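Local coordinates for eukaryotic translation initiation factor 2D (Homo sapiens, PDB 5W2F), which delivers tRNA to the P-site of the eukaryotic ribosome independently of GTP, this chain being the protein's C-terminal SWIB/MDM2 and SUI1 part, at residues Y7-S12 with E88-A93; T14-E19 with T35-Y40; L54-P59 with H72-L77; G108-I113 with E133-D138. All coordinates share one frame; numbering follows the deposited sequence. Where two conformers were deposited one is given.

Contact 1 of 4, residues Y7-S12 with E88-A93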
loop_
_atom_site.group_PDB
_atom_site.type_symbol
_atom_site.label_atom_id
_atom_site.label_comp_id
_atom_site.label_asym_id
_atom_site.label_seq_id
_atom_site.Cartn_x
_atom_site.Cartn_y
_atom_site.Cartn_z
ATOM N N TYR A 7 -5.679 4.496 -4.449
ATOM C CA TYR A 7 -6.533 3.481 -5.050
ATOM C C TYR A 7 -6.277 3.491 -6.538
ATOM O O TYR A 7 -6.188 4.554 -7.143
ATOM C CB TYR A 7 -8.003 3.788 -4.777
ATOM C CG TYR A 7 -8.313 3.781 -3.327
ATOM C CD1 TYR A 7 -8.153 4.938 -2.558
ATOM C CD2 TYR A 7 -8.697 2.613 -2.692
ATOM C CE1 TYR A 7 -8.371 4.910 -1.203
ATOM C CE2 TYR A 7 -8.959 2.595 -1.337
ATOM C CZ TYR A 7 -8.783 3.746 -0.592
ATOM O OH TYR A 7 -9.028 3.752 0.773
ATOM N N CYS A 8 -6.127 2.310 -7.118
ATOM C CA CYS A 8 -5.843 2.186 -8.538
ATOM C C CYS A 8 -7.052 1.591 -9.245
ATOM O O CYS A 8 -7.610 0.590 -8.811
ATOM C CB CYS A 8 -4.601 1.334 -8.757
ATOM S SG CYS A 8 -4.059 1.228 -10.475
ATOM N N VAL A 9 -7.442 2.217 -10.346
ATOM C CA VAL A 9 -8.623 1.806 -11.105
ATOM C C VAL A 9 -8.341 0.514 -11.887
ATOM O O VAL A 9 -7.518 0.525 -12.802
ATOM C CB VAL A 9 -9.073 2.912 -12.082
ATOM C CG1 VAL A 9 -10.275 2.440 -12.904
ATOM C CG2 VAL A 9 -9.380 4.216 -11.335
ATOM N N PRO A 10 -9.033 -0.588 -11.539
ATOM C CA PRO A 10 -8.844 -1.820 -12.295
ATOM C C PRO A 10 -9.698 -1.838 -13.547
ATOM O O PRO A 10 -10.654 -1.065 -13.654
ATOM C CB PRO A 10 -9.305 -2.895 -11.327
ATOM C CG PRO A 10 -10.383 -2.242 -10.548
ATOM C CD PRO A 10 -10.007 -0.783 -10.447
ATOM N N ALA A 11 -9.386 -2.752 -14.459
ATOM C CA ALA A 11 -10.126 -2.862 -15.704
ATOM C C ALA A 11 -11.627 -2.987 -15.476
ATOM O O ALA A 11 -12.428 -2.384 -16.205
ATOM C CB ALA A 11 -9.617 -4.054 -16.507
ATOM N N SER A 12 -12.004 -3.741 -14.444
ATOM C CA SER A 12 -13.419 -3.995 -14.145
ATOM C C SER A 12 -14.229 -2.745 -13.817
ATOM O O SER A 12 -15.456 -2.781 -13.887
ATOM C CB SER A 12 -13.545 -4.985 -12.988
ATOM O OG SER A 12 -12.987 -4.443 -11.813
ATOM N N GLU A 88 -13.238 -0.790 -1.766
ATOM C CA GLU A 88 -12.798 -2.185 -1.623
ATOM C C GLU A 88 -12.486 -2.855 -2.956
ATOM O O GLU A 88 -11.592 -3.695 -3.032
ATOM C CB GLU A 88 -13.860 -3.031 -0.891
ATOM C CG GLU A 88 -13.984 -2.700 0.584
ATOM C CD GLU A 88 -15.173 -3.352 1.282
ATOM O OE1 GLU A 88 -16.096 -3.888 0.601
ATOM O OE2 GLU A 88 -15.187 -3.310 2.538
ATOM N N LYS A 89 -13.253 -2.503 -3.989
ATOM C CA LYS A 89 -13.097 -3.107 -5.312
ATOM C C LYS A 89 -11.932 -2.505 -6.087
ATOM O O LYS A 89 -11.336 -3.172 -6.931
ATOM C CB LYS A 89 -14.396 -3.018 -6.127
ATOM C CG LYS A 89 -15.488 -3.956 -5.632
ATOM C CD LYS A 89 -15.225 -5.385 -6.070
ATOM C CE LYS A 89 -16.234 -6.339 -5.451
ATOM N NZ LYS A 89 -15.871 -7.760 -5.680
ATOM N N LEU A 90 -11.601 -1.248 -5.799
ATOM C CA LEU A 90 -10.389 -0.639 -6.329
ATOM C C LEU A 90 -9.153 -1.383 -5.833
ATOM O O LEU A 90 -9.188 -2.051 -4.784
ATOM C CB LEU A 90 -10.324 0.829 -5.933
ATOM C CG LEU A 90 -11.324 1.733 -6.671
ATOM C CD1 LEU A 90 -11.540 3.042 -5.952
ATOM C CD2 LEU A 90 -10.842 2.013 -8.086
ATOM N N GLN A 91 -8.062 -1.281 -6.597
ATOM C CA GLN A 91 -6.806 -1.918 -6.194
ATOM C C GLN A 91 -6.080 -1.060 -5.173
ATOM O O GLN A 91 -5.938 0.142 -5.395
ATOM C CB GLN A 91 -5.933 -2.143 -7.404
ATOM C CG GLN A 91 -6.511 -3.104 -8.430
ATOM C CD GLN A 91 -5.683 -3.169 -9.705
ATOM O OE1 GLN A 91 -5.034 -2.192 -10.106
ATOM N NE2 GLN A 91 -5.730 -4.308 -10.368
ATOM N N PRO A 92 -5.634 -1.649 -4.045
ATOM C CA PRO A 92 -4.891 -0.844 -3.074
ATOM C C PRO A 92 -3.569 -0.367 -3.657
ATOM O O PRO A 92 -2.932 -1.060 -4.488
ATOM C CB PRO A 92 -4.613 -1.821 -1.926
ATOM C CG PRO A 92 -4.696 -3.161 -2.554
ATOM C CD PRO A 92 -5.773 -3.035 -3.588
ATOM N N ALA A 93 -3.159 0.812 -3.215
ATOM C CA ALA A 93 -1.910 1.392 -3.661
ATOM C C ALA A 93 -1.479 2.402 -2.616
ATOM O O ALA A 93 -2.219 2.674 -1.662
ATOM C CB ALA A 93 -2.112 2.021 -5.022
HETATM O O HOH W 1 -5.290 -1.362 -12.984
#
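Leu90 lays its isobutyl group against Tyr7 and Pro10, and its two methyls divide the work. CD1 meets Tyr7 CB at 3.8 Å, the two side chains crossing at about a right angle, while CD2 reaches Pro10 CD, also 3.8 Å away. The same CD2 lies 3.6 Å from Cys8 O and, side by side with the valine, 4.2 Å from Val9 CG2. With CG anti to its own carbonyl carbon (chi1 -72°), Leu90 turns these methyls toward Tyr7, Val9 and Pro10 just where the chain leaves the helix 79-89 for the strand 91-96.

That strand then pairs antiparallel with 4-8. Cys8 and Gln91 form a hydrogen-bonded pair: Cys8 N donates to Gln91 O over 2.8 Å and Gln91 N returns a bond to Cys8 O over 2.9 Å. Tyr7 and Pro92 follow as a non-hydrogen-bonded pair, and Tyr7 CA adds a CA-H...O contact to Gln91 O. Gln91 stretches its side chain along Pro10, CB of the proline lying 4.0 Å from NE2.

Phe17 closes over Val9 and Leu90 from the helix 14-17. Chemically, Leu90 gathers carbons of Tyr7, Val9 and Pro10 into an apolar patch, with Leu90 and Val9 buried. The inter-strand bonds satisfy Cys8 O and Gln91 O, while a water donates to Val9 O and to Gln91 OE1, which also takes Lys107 NZ.

Contact 2 of 4, residues T14-E19 with T35-Y40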
loop_
_atom_site.group_PDB
_atom_site.type_symbol
_atom_site.label_atom_id
_atom_site.label_comp_id
_atom_site.label_asym_id
_atom_site.label_seq_id
_atom_site.Cartn_x
_atom_site.Cartn_y
_atom_site.Cartn_z
ATOM N N THR A 14 -13.592 0.447 -15.220
ATOM C CA THR A 14 -13.325 1.523 -16.174
ATOM C C THR A 14 -14.571 2.312 -16.574
ATOM O O THR A 14 -14.509 3.532 -16.688
ATOM C CB THR A 14 -12.579 1.009 -17.423
ATOM O OG1 THR A 14 -13.251 -0.125 -17.965
ATOM C CG2 THR A 14 -11.191 0.600 -17.041
ATOM N N LEU A 15 -15.708 1.634 -16.735
ATOM C CA LEU A 15 -16.941 2.335 -17.119
ATOM C C LEU A 15 -17.430 3.297 -16.036
ATOM O O LEU A 15 -17.987 4.350 -16.355
ATOM C CB LEU A 15 -18.052 1.359 -17.525
ATOM C CG LEU A 15 -17.751 0.479 -18.744
ATOM C CD1 LEU A 15 -18.893 -0.495 -19.026
ATOM C CD2 LEU A 15 -17.459 1.348 -19.959
ATOM N N LEU A 16 -17.205 2.952 -14.770
ATOM C CA LEU A 16 -17.568 3.858 -13.667
ATOM C C LEU A 16 -16.737 5.134 -13.734
ATOM O O LEU A 16 -17.263 6.220 -13.540
ATOM C CB LEU A 16 -17.386 3.176 -12.310
ATOM C CG LEU A 16 -17.568 3.996 -11.031
ATOM C CD1 LEU A 16 -18.959 4.618 -11.004
ATOM C CD2 LEU A 16 -17.357 3.099 -9.819
ATOM N N PHE A 17 -15.439 4.994 -14.015
ATOM C CA PHE A 17 -14.502 6.117 -13.973
ATOM C C PHE A 17 -14.356 6.893 -15.275
ATOM O O PHE A 17 -13.689 7.939 -15.293
ATOM C CB PHE A 17 -13.140 5.623 -13.454
ATOM C CG PHE A 17 -13.176 5.357 -11.985
ATOM C CD1 PHE A 17 -13.015 6.400 -11.083
ATOM C CD2 PHE A 17 -13.478 4.096 -11.501
ATOM C CE1 PHE A 17 -13.132 6.181 -9.734
ATOM C CE2 PHE A 17 -13.578 3.870 -10.144
ATOM C CZ PHE A 17 -13.411 4.909 -9.261
ATOM N N GLN A 18 -14.992 6.387 -16.334
ATOM C CA GLN A 18 -14.879 6.924 -17.696
ATOM C C GLN A 18 -15.250 8.398 -17.785
ATOM O O GLN A 18 -14.506 9.179 -18.386
ATOM C CB GLN A 18 -15.765 6.101 -18.653
ATOM C CG GLN A 18 -15.585 6.401 -20.125
ATOM C CD GLN A 18 -16.109 5.290 -21.018
ATOM O OE1 GLN A 18 -15.396 4.787 -21.881
ATOM N NE2 GLN A 18 -17.356 4.905 -20.816
ATOM N N GLU A 19 -16.384 8.781 -17.190
ATOM C CA GLU A 19 -16.870 10.180 -17.288
ATOM C C GLU A 19 -15.952 11.165 -16.579
ATOM O O GLU A 19 -15.744 12.278 -17.071
ATOM C CB GLU A 19 -18.302 10.311 -16.741
ATOM C CG GLU A 19 -18.857 11.735 -16.605
ATOM C CD GLU A 19 -18.864 12.521 -17.906
ATOM O OE1 GLU A 19 -18.995 11.904 -18.991
ATOM O OE2 GLU A 19 -18.754 13.767 -17.838
ATOM N N THR A 35 -15.772 11.803 -4.356
ATOM C CA THR A 35 -16.339 12.820 -5.225
ATOM C C THR A 35 -16.831 12.230 -6.541
ATOM O O THR A 35 -17.936 12.546 -7.019
ATOM C CB THR A 35 -15.299 13.925 -5.484
ATOM O OG1 THR A 35 -14.996 14.553 -4.237
ATOM C CG2 THR A 35 -15.794 14.944 -6.472
ATOM N N ILE A 36 -16.011 11.374 -7.131
ATOM C CA ILE A 36 -16.351 10.783 -8.424
ATOM C C ILE A 36 -17.614 9.933 -8.347
ATOM O O ILE A 36 -18.499 10.007 -9.216
ATOM C CB ILE A 36 -15.174 9.962 -8.970
ATOM C CG1 ILE A 36 -14.064 10.908 -9.404
ATOM C CG2 ILE A 36 -15.584 9.058 -10.126
ATOM C CD1 ILE A 36 -12.711 10.242 -9.513
ATOM N N VAL A 37 -17.691 9.107 -7.316
ATOM C CA VAL A 37 -18.827 8.217 -7.181
ATOM C C VAL A 37 -20.106 8.990 -6.867
ATOM O O VAL A 37 -21.181 8.674 -7.412
ATOM C CB VAL A 37 -18.536 7.102 -6.159
ATOM C CG1 VAL A 37 -19.773 6.278 -5.859
ATOM C CG2 VAL A 37 -17.422 6.200 -6.676
ATOM N N ILE A 38 -20.007 9.991 -5.995
ATOM C CA ILE A 38 -21.160 10.837 -5.696
ATOM C C ILE A 38 -21.638 11.511 -6.976
ATOM O O ILE A 38 -22.839 11.525 -7.258
ATOM C CB ILE A 38 -20.863 11.826 -4.559
ATOM C CG1 ILE A 38 -20.742 11.051 -3.232
ATOM C CG2 ILE A 38 -21.959 12.874 -4.438
ATOM C CD1 ILE A 38 -20.142 11.842 -2.092
ATOM N N ASN A 39 -20.704 12.061 -7.749
ATOM C CA ASN A 39 -21.068 12.719 -9.001
ATOM C C ASN A 39 -21.681 11.759 -10.012
ATOM O O ASN A 39 -22.634 12.124 -10.719
ATOM C CB ASN A 39 -19.876 13.426 -9.622
ATOM C CG ASN A 39 -19.475 14.668 -8.864
ATOM O OD1 ASN A 39 -20.246 15.209 -8.081
ATOM N ND2 ASN A 39 -18.253 15.123 -9.091
ATOM N N TYR A 40 -21.170 10.529 -10.059
ATOM C CA TYR A 40 -21.724 9.525 -10.959
ATOM C C TYR A 40 -23.201 9.279 -10.612
ATOM O O TYR A 40 -24.081 9.273 -11.494
ATOM C CB TYR A 40 -20.897 8.224 -10.911
ATOM C CG TYR A 40 -21.419 7.176 -11.857
ATOM C CD1 TYR A 40 -22.450 6.299 -11.483
ATOM C CD2 TYR A 40 -20.880 7.047 -13.128
ATOM C CE1 TYR A 40 -22.944 5.354 -12.372
ATOM C CE2 TYR A 40 -21.359 6.107 -14.018
ATOM C CZ TYR A 40 -22.394 5.268 -13.644
ATOM O OH TYR A 40 -22.855 4.359 -14.557
#
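Leu16 sets its CD1 methyl over one face of the Tyr40 ring, the CH-pi contact of the pair. The methyl stands 3.8 Å from the ring centroid and 17° off the ring normal, shifted a little toward the CG side of the ring, where CG itself is 3.7 Å from CD1. Both side chains leave their helices with CG anti to the backbone N (chi1 174° for Leu16, -178° for Tyr40), and this lets the leucine methyl and the flat of the ring meet between the two backbones.

The remaining touches are plain apolar packing. Leu16 offers its other methyl, CD2, to Val37 CG2 at a looser 4.4 Å. One residue further on, the Phe17 ring reaches Ile36, its CE1 lying 3.8 Å from Ile36 CG2, with Ile36 CD1 also close to the CD1-CE1 side of the ring; the two side chains cross at about a right angle.

One polar bond joins in from beyond the two segments: Tyr40 OH hydrogen-bonds to Asp58 OD2, which anchors the far end of the ring whose face Leu16 covers.

The short helix 14-17 is thus packed against the long helix 30-43 within the SWIB/MDM2 domain. Helix 59-65 adds Ile60 and Leu61 against Tyr40, helix 79-89 brings Cys86 to both Leu16 and Val37, and Leu28 of the strand 27-28 touches Phe17 and Ile36.

Contact 3 of 4, residues L54-P59 with H72-L77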
loop_
_atom_site.group_PDB
_atom_site.type_symbol
_atom_site.label_atom_id
_atom_site.label_comp_id
_atom_site.label_asym_id
_atom_site.label_seq_id
_atom_site.Cartn_x
_atom_site.Cartn_y
_atom_site.Cartn_z
ATOM N N LEU A 54 -30.389 6.621 -0.114
ATOM C CA LEU A 54 -30.128 5.418 -0.911
ATOM C C LEU A 54 -29.846 5.744 -2.356
ATOM O O LEU A 54 -30.438 6.659 -2.920
ATOM C CB LEU A 54 -31.340 4.495 -0.855
ATOM C CG LEU A 54 -31.750 4.042 0.541
ATOM C CD1 LEU A 54 -32.970 3.166 0.427
ATOM C CD2 LEU A 54 -30.646 3.293 1.272
ATOM N N VAL A 55 -28.982 4.936 -2.950
ATOM C CA VAL A 55 -28.644 5.005 -4.363
ATOM C C VAL A 55 -29.073 3.707 -5.033
ATOM O O VAL A 55 -28.755 2.618 -4.546
ATOM C CB VAL A 55 -27.127 5.237 -4.548
ATOM C CG1 VAL A 55 -26.765 5.248 -6.035
ATOM C CG2 VAL A 55 -26.718 6.552 -3.880
ATOM N N ARG A 56 -29.807 3.833 -6.144
ATOM C CA ARG A 56 -30.215 2.695 -6.953
ATOM C C ARG A 56 -29.077 2.402 -7.926
ATOM O O ARG A 56 -28.759 3.214 -8.776
ATOM C CB ARG A 56 -31.495 2.999 -7.724
ATOM C CG ARG A 56 -32.694 3.347 -6.854
ATOM C CD ARG A 56 -33.888 3.825 -7.690
ATOM N NE ARG A 56 -33.819 5.266 -7.999
ATOM C CZ ARG A 56 -33.427 5.827 -9.155
ATOM N NH1 ARG A 56 -33.070 5.098 -10.227
ATOM N NH2 ARG A 56 -33.423 7.169 -9.246
ATOM N N LEU A 57 -28.500 1.221 -7.836
ATOM C CA LEU A 57 -27.377 0.880 -8.671
ATOM C C LEU A 57 -27.839 0.604 -10.111
ATOM O O LEU A 57 -28.783 -0.138 -10.352
ATOM C CB LEU A 57 -26.601 -0.302 -8.111
ATOM C CG LEU A 57 -25.640 -0.053 -6.928
ATOM C CD1 LEU A 57 -26.244 0.552 -5.694
ATOM C CD2 LEU A 57 -24.944 -1.365 -6.615
ATOM N N ASP A 58 -27.147 1.219 -11.061
ATOM C CA ASP A 58 -27.380 0.994 -12.478
ATOM C C ASP A 58 -26.555 -0.216 -12.924
ATOM O O ASP A 58 -25.816 -0.808 -12.110
ATOM C CB ASP A 58 -27.072 2.278 -13.266
ATOM C CG ASP A 58 -25.597 2.651 -13.284
ATOM O OD1 ASP A 58 -24.811 2.141 -12.468
ATOM O OD2 ASP A 58 -25.240 3.499 -14.124
ATOM N N PRO A 59 -26.693 -0.623 -14.190
ATOM C CA PRO A 59 -25.958 -1.821 -14.578
ATOM C C PRO A 59 -24.449 -1.722 -14.428
ATOM O O PRO A 59 -23.815 -2.701 -14.032
ATOM C CB PRO A 59 -26.374 -2.010 -16.035
ATOM C CG PRO A 59 -27.779 -1.490 -16.073
ATOM C CD PRO A 59 -27.749 -0.290 -15.175
ATOM N N HIS A 72 -34.532 -8.493 -12.261
ATOM C CA HIS A 72 -35.804 -7.834 -11.892
ATOM C C HIS A 72 -35.848 -7.351 -10.462
ATOM O O HIS A 72 -36.910 -7.310 -9.840
ATOM C CB HIS A 72 -36.984 -8.750 -12.170
ATOM C CG HIS A 72 -36.963 -9.288 -13.550
ATOM N ND1 HIS A 72 -36.710 -10.612 -13.823
ATOM C CD2 HIS A 72 -37.028 -8.658 -14.742
ATOM C CE1 HIS A 72 -36.692 -10.788 -15.129
ATOM N NE2 HIS A 72 -36.880 -9.618 -15.711
ATOM N N THR A 73 -34.679 -6.988 -9.946
ATOM C CA THR A 73 -34.553 -6.498 -8.586
ATOM C C THR A 73 -33.673 -5.271 -8.629
ATOM O O THR A 73 -32.550 -5.330 -9.142
ATOM C CB THR A 73 -33.910 -7.546 -7.656
ATOM O OG1 THR A 73 -34.710 -8.726 -7.646
ATOM C CG2 THR A 73 -33.809 -7.027 -6.235
ATOM N N VAL A 74 -34.196 -4.163 -8.100
ATOM C CA VAL A 74 -33.425 -2.943 -7.969
ATOM C C VAL A 74 -32.512 -3.123 -6.761
ATOM O O VAL A 74 -32.979 -3.377 -5.643
ATOM C CB VAL A 74 -34.318 -1.695 -7.783
ATOM C CG1 VAL A 74 -33.449 -0.441 -7.630
ATOM C CG2 VAL A 74 -35.302 -1.552 -8.952
ATOM N N MET A 75 -31.212 -3.001 -6.999
ATOM C CA MET A 75 -30.216 -3.062 -5.943
ATOM C C MET A 75 -30.022 -1.637 -5.429
ATOM O O MET A 75 -29.764 -0.727 -6.214
ATOM C CB MET A 75 -28.896 -3.593 -6.496
ATOM C CG MET A 75 -29.014 -4.856 -7.349
ATOM S SD MET A 75 -29.698 -6.229 -6.415
ATOM C CE MET A 75 -28.905 -7.636 -7.135
ATOM N N LYS A 76 -30.216 -1.432 -4.126
ATOM C CA LYS A 76 -30.033 -0.134 -3.510
ATOM C C LYS A 76 -29.001 -0.236 -2.421
ATOM O O LYS A 76 -28.987 -1.214 -1.657
ATOM C CB LYS A 76 -31.335 0.390 -2.906
ATOM C CG LYS A 76 -32.434 0.565 -3.928
ATOM C CD LYS A 76 -33.669 1.145 -3.256
ATOM C CE LYS A 76 -34.862 1.148 -4.183
ATOM N NZ LYS A 76 -36.034 1.796 -3.540
ATOM N N LEU A 77 -28.138 0.772 -2.356
ATOM C CA LEU A 77 -27.178 0.889 -1.276
ATOM C C LEU A 77 -27.202 2.281 -0.701
ATOM O O LEU A 77 -27.305 3.256 -1.448
ATOM C CB LEU A 77 -25.758 0.607 -1.763
ATOM C CG LEU A 77 -25.427 -0.827 -2.121
ATOM C CD1 LEU A 77 -24.007 -0.920 -2.655
ATOM C CD2 LEU A 77 -25.574 -1.727 -0.908
HETATM O O HOH W 2 -30.439 -2.083 -9.566
#
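Leu77 and Leu57 dominate this small two-stranded antiparallel sheet of the SWIB/MDM2 domain, in which strand 54-56 pairs with 76-78. Their side chains cross at a slant, Leu57 CD1 resting 3.9 Å from Leu77 CG, and both also touch Ile65 of the helix 59-65. The second torsion of Leu57 (chi2 57°) bends CD1 back over the neighbouring strand until it lies near Leu77 N as well.

Leu77 is gripped through its backbone too. It forms a hydrogen-bonded pair with Val55: Val55 N donates to Leu77 O over 2.8 Å, from 32° out of the carbonyl plane, and Leu77 N answers to Val55 O. Leu57 N extends the ladder to Met75 O, almost in line with the C=O, 166° at the oxygen.

Lys76, third in buried surface, forms a non-hydrogen-bonded pair with Arg56, on the face away from Val55 and Leu77. Their aliphatic stems run side by side, CG to CG 4.0 Å, while their charged ends take separate partners: Lys76 a salt bridge to Asp48, Arg56 the carbonyls of Asp45 and Val47. Beyond the last direct bond a water bridges the strands, donating to Leu57 O at 2.7 Å and accepting from Met75 N at 2.8 Å.

Contact 4 of 4, residues G108-I113 with E133-D138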
loop_
_atom_site.group_PDB
_atom_site.type_symbol
_atom_site.label_atom_id
_atom_site.label_comp_id
_atom_site.label_asym_id
_atom_site.label_seq_id
_atom_site.Cartn_x
_atom_site.Cartn_y
_atom_site.Cartn_z
ATOM N N GLY A 108 -0.477 -2.312 -4.252
ATOM C CA GLY A 108 -0.623 -3.300 -3.208
ATOM C C GLY A 108 -0.911 -2.664 -1.874
ATOM O O GLY A 108 -0.868 -1.448 -1.710
ATOM N N ARG A 109 -1.232 -3.509 -0.920
ATOM C CA ARG A 109 -1.402 -3.073 0.447
ATOM C C ARG A 109 -0.048 -2.725 1.024
ATOM O O ARG A 109 0.984 -3.292 0.637
ATOM C CB ARG A 109 -2.098 -4.154 1.272
ATOM C CG ARG A 109 -3.478 -4.469 0.711
ATOM C CD ARG A 109 -4.437 -5.017 1.746
ATOM N NE ARG A 109 -5.755 -5.218 1.150
ATOM C CZ ARG A 109 -6.637 -4.252 0.865
ATOM N NH1 ARG A 109 -6.385 -2.964 1.124
ATOM N NH2 ARG A 109 -7.797 -4.583 0.315
ATOM N N ILE A 110 -0.056 -1.755 1.927
ATOM C CA ILE A 110 1.149 -1.352 2.619
ATOM C C ILE A 110 1.543 -2.581 3.475
ATOM O O ILE A 110 0.685 -3.193 4.131
ATOM C CB ILE A 110 0.929 -0.078 3.486
ATOM C CG1 ILE A 110 0.404 1.100 2.631
ATOM C CG2 ILE A 110 2.232 0.336 4.162
ATOM C CD1 ILE A 110 -0.289 2.207 3.394
ATOM N N CYS A 111 2.805 -2.981 3.359
ATOM C CA CYS A 111 3.398 -4.027 4.186
ATOM C C CYS A 111 4.538 -3.370 4.953
ATOM O O CYS A 111 5.166 -2.450 4.448
ATOM C CB CYS A 111 3.960 -5.153 3.314
ATOM S SG CYS A 111 5.132 -4.638 2.027
ATOM N N PRO A 112 4.815 -3.848 6.163
ATOM C CA PRO A 112 5.873 -3.254 6.947
ATOM C C PRO A 112 7.252 -3.678 6.491
ATOM O O PRO A 112 7.425 -4.783 5.950
ATOM C CB PRO A 112 5.617 -3.802 8.343
ATOM C CG PRO A 112 4.994 -5.147 8.090
ATOM C CD PRO A 112 4.153 -4.955 6.875
ATOM N N ILE A 113 8.230 -2.811 6.748
ATOM C CA ILE A 113 9.631 -3.268 6.738
ATOM C C ILE A 113 9.828 -4.105 8.002
ATOM O O ILE A 113 9.426 -3.682 9.092
ATOM C CB ILE A 113 10.605 -2.098 6.726
ATOM C CG1 ILE A 113 10.489 -1.357 5.403
ATOM C CG2 ILE A 113 12.026 -2.590 6.952
ATOM C CD1 ILE A 113 11.198 -0.025 5.356
ATOM N N GLU A 133 12.147 -2.752 -0.684
ATOM C CA GLU A 133 11.699 -2.328 -2.003
ATOM C C GLU A 133 10.265 -1.793 -1.961
ATOM O O GLU A 133 9.890 -0.987 -2.794
ATOM C CB GLU A 133 11.837 -3.476 -3.013
ATOM C CG GLU A 133 13.297 -3.958 -3.202
ATOM C CD GLU A 133 13.479 -5.453 -3.634
ATOM O OE1 GLU A 133 13.005 -6.415 -2.974
ATOM O OE2 GLU A 133 14.139 -5.696 -4.653
ATOM N N ALA A 134 9.471 -2.211 -0.980
ATOM C CA ALA A 134 8.103 -1.696 -0.818
ATOM C C ALA A 134 8.073 -0.207 -0.523
ATOM O O ALA A 134 7.043 0.451 -0.700
ATOM C CB ALA A 134 7.377 -2.458 0.277
ATOM N N TYR A 135 9.207 0.323 -0.064
ATOM C CA TYR A 135 9.366 1.744 0.259
ATOM C C TYR A 135 10.307 2.448 -0.704
ATOM O O TYR A 135 10.732 3.583 -0.446
ATOM C CB TYR A 135 9.801 1.923 1.722
ATOM C CG TYR A 135 8.706 1.446 2.620
ATOM C CD1 TYR A 135 8.533 0.092 2.888
ATOM C CD2 TYR A 135 7.791 2.339 3.173
ATOM C CE1 TYR A 135 7.461 -0.359 3.647
ATOM C CE2 TYR A 135 6.739 1.880 3.941
ATOM C CZ TYR A 135 6.575 0.537 4.179
ATOM O OH TYR A 135 5.521 0.116 4.944
ATOM N N GLY A 136 10.570 1.821 -1.853
ATOM C CA GLY A 136 11.424 2.423 -2.851
ATOM C C GLY A 136 12.897 2.450 -2.548
ATOM O O GLY A 136 13.636 3.216 -3.171
ATOM N N LEU A 137 13.334 1.573 -1.647
ATOM C CA LEU A 137 14.736 1.499 -1.274
ATOM C C LEU A 137 15.384 0.298 -1.966
ATOM O O LEU A 137 14.813 -0.771 -2.032
ATOM C CB LEU A 137 14.880 1.368 0.240
ATOM C CG LEU A 137 14.380 2.574 1.033
ATOM C CD1 LEU A 137 14.405 2.266 2.516
ATOM C CD2 LEU A 137 15.194 3.830 0.733
ATOM N N ASP A 138 16.585 0.523 -2.477
ATOM C CA ASP A 138 17.354 -0.492 -3.204
ATOM C C ASP A 138 18.137 -1.300 -2.180
ATOM O O ASP A 138 19.006 -0.752 -1.529
ATOM C CB ASP A 138 18.299 0.182 -4.213
ATOM C CG ASP A 138 19.113 -0.804 -5.042
ATOM O OD1 ASP A 138 19.033 -2.028 -4.828
ATOM O OD2 ASP A 138 19.818 -0.322 -5.944
#
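Tyr135 fills the tight part of this loop-to-loop contact in the SUI1 domain, where the loop leading into strand 113-121 meets the one between strand 124-130 and helix 139-150. Its ring is wedged against Ile113, whose CG1 comes to 3.5 Å from Tyr135 CD1, with the isoleucine CD1 methyl close by at the same ring atom. Ile110 CG2 approaches the Tyr135 hydroxyl obliquely, 3.4 Å from OH, the two side chains crossing at about a right angle. Leu182 of the helix 175-185 also packs on Ile113.

The other side is smaller and partly exposed. It rests on one thin contact, between Cys111 SG and Ala134 CB, and that is tentative because it holds for one of two conformers of the cysteine. Ala134 O and Pro112 O have partners outside the two segments, Tyr94 OH and Asn131 ND2.

What ties the phenol end down on the tight side is a hydrogen bond: Tyr135 OH donates to Cys111 O over 2.6 Å, approaching that oxygen from 39° above the carbonyl plane, so the bond is short without lying on a lone pair.

Contacts 2 and 3 belong to the SWIB/MDM2 part of the chain and contact 4 to the SUI1 part; contact 1, whose segment 7-12 is also in the SWIB/MDM2 part, adjoins contact 2. It touches contact 2 where Phe17 CE2 lies 3.9 Å from Leu90 CD2, and also contact 4, where Pro92 O and Gly108 N, 2.8 Å apart, probably hydrogen-bond. Contact 2 is joined to contact 3 by the Tyr40 OH to Asp58 OD2 hydrogen bond, 2.6 Å long. Contacts 3 and 4 are the farthest apart, their centres about 38 Å from each other. The chain passes from strand 91-96 through 104-107 into the SUI1 part, consistent with this sheet joining the two.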